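Local atomic coordinates of Alpha/beta hydrolase (Paenibacillus sp. VTT E-133280, PDB entry 6TJ2), a protein that probably acts as an extracellular esterase that hydrolyses methyl salicylate, like tobacco salicylic acid binding protein 2. Residues V90-I95 with G119-Q124. Residues are numbered along the deposited sequence; the frame is centred on the assembly and turned at random.
Sequences VTHEQI and GGSVIQ
His92 and Ile95 meet Ser121 and Val122 in a small, buried helix-to-helix contact, part polar and part apolar. It joins the first turn of helix 92-105 to the start of helix 119-129, beside the parallel sheet. The polar half is one hydrogen bond. His92 donates from NE2 to Ser121 OG at 2.9 Å. The bond is nearly straight, with an N-H...O angle of 169°, and OG lies only 4° out of the ring plane, so the imidazole meets the hydroxyl with its edge. CG of His92 is roughly anti to the backbone N (chi1 -152°), and this sends the ring toward helix 119-129. CE1 of the His92 ring comes within 3.6 Å of the backbone O of Ser121. Ser121 OG accepts from His92 and donates to the carbonyl O of Phe118, so both roles of the hydroxyl are used. The Phe118 ring meets that of His92 at a steep angle.

This is an alpha/beta hydrolase fold. Helix 119-129 follows strand 111-117, and the turn between them fits a nucleophile elbow, with Ser117 as the probable nucleophile. Ser121 and Val122 lie in the first turns of the helix that follows this turn.

The apolar half is a single methyl contact: Ile95 CG2 touches Val122 CG2 at 3.8 Å, and the two side chains cross at about a right angle. The CA atoms of Ile95 and Val122 are 7.5 Å apart. Pro209 packs on both His92 and Ile95.

Helix 92-105 opens with a capping box. Thr91 OG1 accepts from Gln94 N at 3.1 Å, and Gln94 OE1 accepts from Thr91 N at 3.0 Å, in the carbonyl plane.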
ATOM      1  N   VAL A  90      26.368  23.657 -11.009  1.00 12.30           N
ATOM      2  CA  VAL A  90      26.024  23.876  -9.590  1.00 11.86           C
ATOM      3  C   VAL A  90      26.275  22.615  -8.768  1.00 10.95           C
ATOM      4  O   VAL A  90      26.110  21.485  -9.269  1.00 11.97           O
ATOM      5  CB  VAL A  90      24.583  24.389  -9.440  1.00 11.98           C
ATOM      6  CG1 VAL A  90      23.588  23.273  -9.687  1.00 12.47           C
ATOM      7  CG2 VAL A  90      24.369  24.981  -8.093  1.00 13.63           C
ATOM      8  N   THR A  91      26.720  22.829  -7.516  1.00 11.46           N
ATOM      9  CA  THR A  91      26.957  21.743  -6.559  1.00 11.46           C
ATOM     10  C   THR A  91      25.897  21.695  -5.472  1.00 11.66           C
ATOM     11  O   THR A  91      25.179  22.664  -5.229  1.00 11.14           O
ATOM     12  CB  THR A  91      28.331  21.854  -5.907  1.00 13.35           C
ATOM     13  OG1 THR A  91      28.292  22.999  -5.056  1.00 14.33           O
ATOM     14  CG2 THR A  91      29.421  21.982  -6.955  1.00 13.96           C
ATOM     15  N   HIS A  92      25.850  20.574  -4.784  1.00 10.86           N
ATOM     16  CA  HIS A  92      24.914  20.437  -3.627  1.00 11.16           C
ATOM     17  C   HIS A  92      25.251  21.462  -2.556  1.00 11.76           C
ATOM     18  O   HIS A  92      24.328  22.049  -1.935  1.00 12.33           O
ATOM     19  CB  HIS A  92      24.961  18.993  -3.050  1.00 11.33           C
ATOM     20  CG  HIS A  92      23.665  18.614  -2.399  1.00 10.54           C
ATOM     21  ND1 HIS A  92      23.346  19.027  -1.140  1.00 11.48           N
ATOM     22  CD2 HIS A  92      22.669  17.856  -2.867  1.00 11.33           C
ATOM     23  CE1 HIS A  92      22.191  18.490  -0.813  1.00 11.80           C
ATOM     24  NE2 HIS A  92      21.694  17.813  -1.872  1.00 10.99           N
ATOM     25  N   GLU A  93      26.522  21.752  -2.329  1.00 12.27           N
ATOM     26  CA  GLU A  93      26.920  22.756  -1.328  1.00 12.84           C
ATOM     27  C   GLU A  93      26.380  24.127  -1.732  1.00 12.32           C
ATOM     28  O   GLU A  93      25.915  24.853  -0.870  1.00 12.55           O
ATOM     29  CB  GLU A  93      28.432  22.748  -1.233  1.00 15.01           C
ATOM     30  CG  GLU A  93      28.977  23.768  -0.273  1.00 19.64           C
ATOM     31  CD  GLU A  93      30.484  23.734  -0.141  1.00 24.70           C
ATOM     32  OE1 GLU A  93      31.094  22.680  -0.439  1.00 29.17           O
ATOM     33  OE2 GLU A  93      31.015  24.732   0.384  1.00 29.59           O
ATOM     34  N   GLN A  94      26.455  24.478  -3.000  1.00 11.67           N
ATOM     35  CA  GLN A  94      25.972  25.798  -3.449  1.00 11.84           C
ATOM     36  C   GLN A  94      24.448  25.862  -3.287  1.00 10.75           C
ATOM     37  O   GLN A  94      23.910  26.907  -2.887  1.00 11.41           O
ATOM     38  CB  GLN A  94      26.364  26.062  -4.903  1.00 11.84           C
ATOM     39  CG  GLN A  94      27.851  26.386  -5.087  1.00 13.22           C
ATOM     40  CD  GLN A  94      28.229  26.379  -6.546  1.00 16.63           C
ATOM     41  OE1 GLN A  94      27.842  25.556  -7.343  1.00 14.89           O
ATOM     42  NE2 GLN A  94      29.026  27.387  -6.912  1.00 21.57           N
ATOM     43  N   ILE A  95      23.734  24.783  -3.615  1.00 11.54           N
ATOM     44  CA  ILE A  95      22.246  24.764  -3.416  1.00 10.33           C
ATOM     45  C   ILE A  95      21.966  24.938  -1.933  1.00 10.75           C
ATOM     46  O   ILE A  95      21.104  25.792  -1.549  1.00 11.49           O
ATOM     47  CB  ILE A  95      21.702  23.438  -3.974  1.00 10.60           C
ATOM     48  CG1 ILE A  95      21.752  23.449  -5.497  1.00 10.46           C
ATOM     49  CG2 ILE A  95      20.292  23.206  -3.429  1.00 10.92           C
ATOM     50  CD1 ILE A  95      21.401  22.142  -6.150  1.00 11.63           C
ATOM     51  N   GLY A 119      14.613  17.572  -3.201  1.00 10.45           N
ATOM     52  CA  GLY A 119      14.496  18.470  -2.076  1.00 11.30           C
ATOM     53  C   GLY A 119      14.624  17.811  -0.712  1.00  9.82           C
ATOM     54  O   GLY A 119      15.014  18.490   0.238  1.00 10.93           O
ATOM     55  N   GLY A 120      14.359  16.494  -0.614  1.00 10.64           N
ATOM     56  CA  GLY A 120      14.667  15.814   0.653  1.00 10.11           C
ATOM     57  C   GLY A 120      16.129  15.871   1.019  1.00  9.52           C
ATOM     58  O   GLY A 120      16.474  16.017   2.207  1.00 11.02           O
ATOM     59  N   SER A 121      17.002  15.756   0.034  1.00 10.97           N
ATOM     60  CA  SER A 121      18.450  15.848   0.313  1.00 10.83           C
ATOM     61  C   SER A 121      18.844  17.259   0.737  1.00 10.07           C
ATOM     62  O   SER A 121      19.732  17.422   1.621  1.00 10.97           O
ATOM     63  CB  SER A 121      19.301  15.367  -0.819  1.00 11.94           C
ATOM     64  OG  SER A 121      19.300  16.249  -1.913  1.00 11.26           O
ATOM     65  N   VAL A 122      18.178  18.256   0.205  1.00 10.04           N
ATOM     66  CA  VAL A 122      18.408  19.668   0.533  1.00 11.01           C
ATOM     67  C   VAL A 122      17.898  19.968   1.935  1.00  9.66           C
ATOM     68  O   VAL A 122      18.595  20.661   2.707  1.00 10.78           O
ATOM     69  CB  VAL A 122      17.778  20.569  -0.526  1.00 10.69           C
ATOM     70  CG1 VAL A 122      18.022  22.033  -0.152  1.00 11.28           C
ATOM     71  CG2 VAL A 122      18.343  20.264  -1.916  1.00 11.70           C
ATOM     72  N   ILE A 123      16.729  19.469   2.326  1.00 10.05           N
ATOM     73  CA  ILE A 123      16.294  19.711   3.717  1.00 10.49           C
ATOM     74  C   ILE A 123      17.247  19.031   4.697  1.00  9.76           C
ATOM     75  O   ILE A 123      17.480  19.567   5.813  1.00 11.25           O
ATOM     76  CB  ILE A 123      14.822  19.415   4.001  1.00 10.73           C
ATOM     77  CG1 ILE A 123      14.512  17.919   4.006  1.00 11.14           C
ATOM     78  CG2 ILE A 123      13.969  20.198   3.008  1.00 10.50           C
ATOM     79  CD1 ILE A 123      13.030  17.603   4.042  1.00 11.17           C
ATOM     80  N   GLN A 124      17.828  17.861   4.335  1.00 10.47           N
ATOM     81  CA  GLN A 124      18.834  17.239   5.229  1.00 10.91           C
ATOM     82  C   GLN A 124      20.024  18.174   5.415  1.00 10.45           C
ATOM     83  O   GLN A 124      20.450  18.407   6.567  1.00 12.37           O
ATOM     84  CB  GLN A 124      19.273  15.897   4.668  1.00 11.25           C
ATOM     85  CG  GLN A 124      18.216  14.795   4.729  1.00 11.85           C
ATOM     86  CD  GLN A 124      18.710  13.583   3.980  1.00 13.60           C
ATOM     87  OE1 GLN A 124      19.125  13.698   2.805  1.00 14.00           O
ATOM     88  NE2 GLN A 124      18.728  12.418   4.636  1.00 13.73           N
TER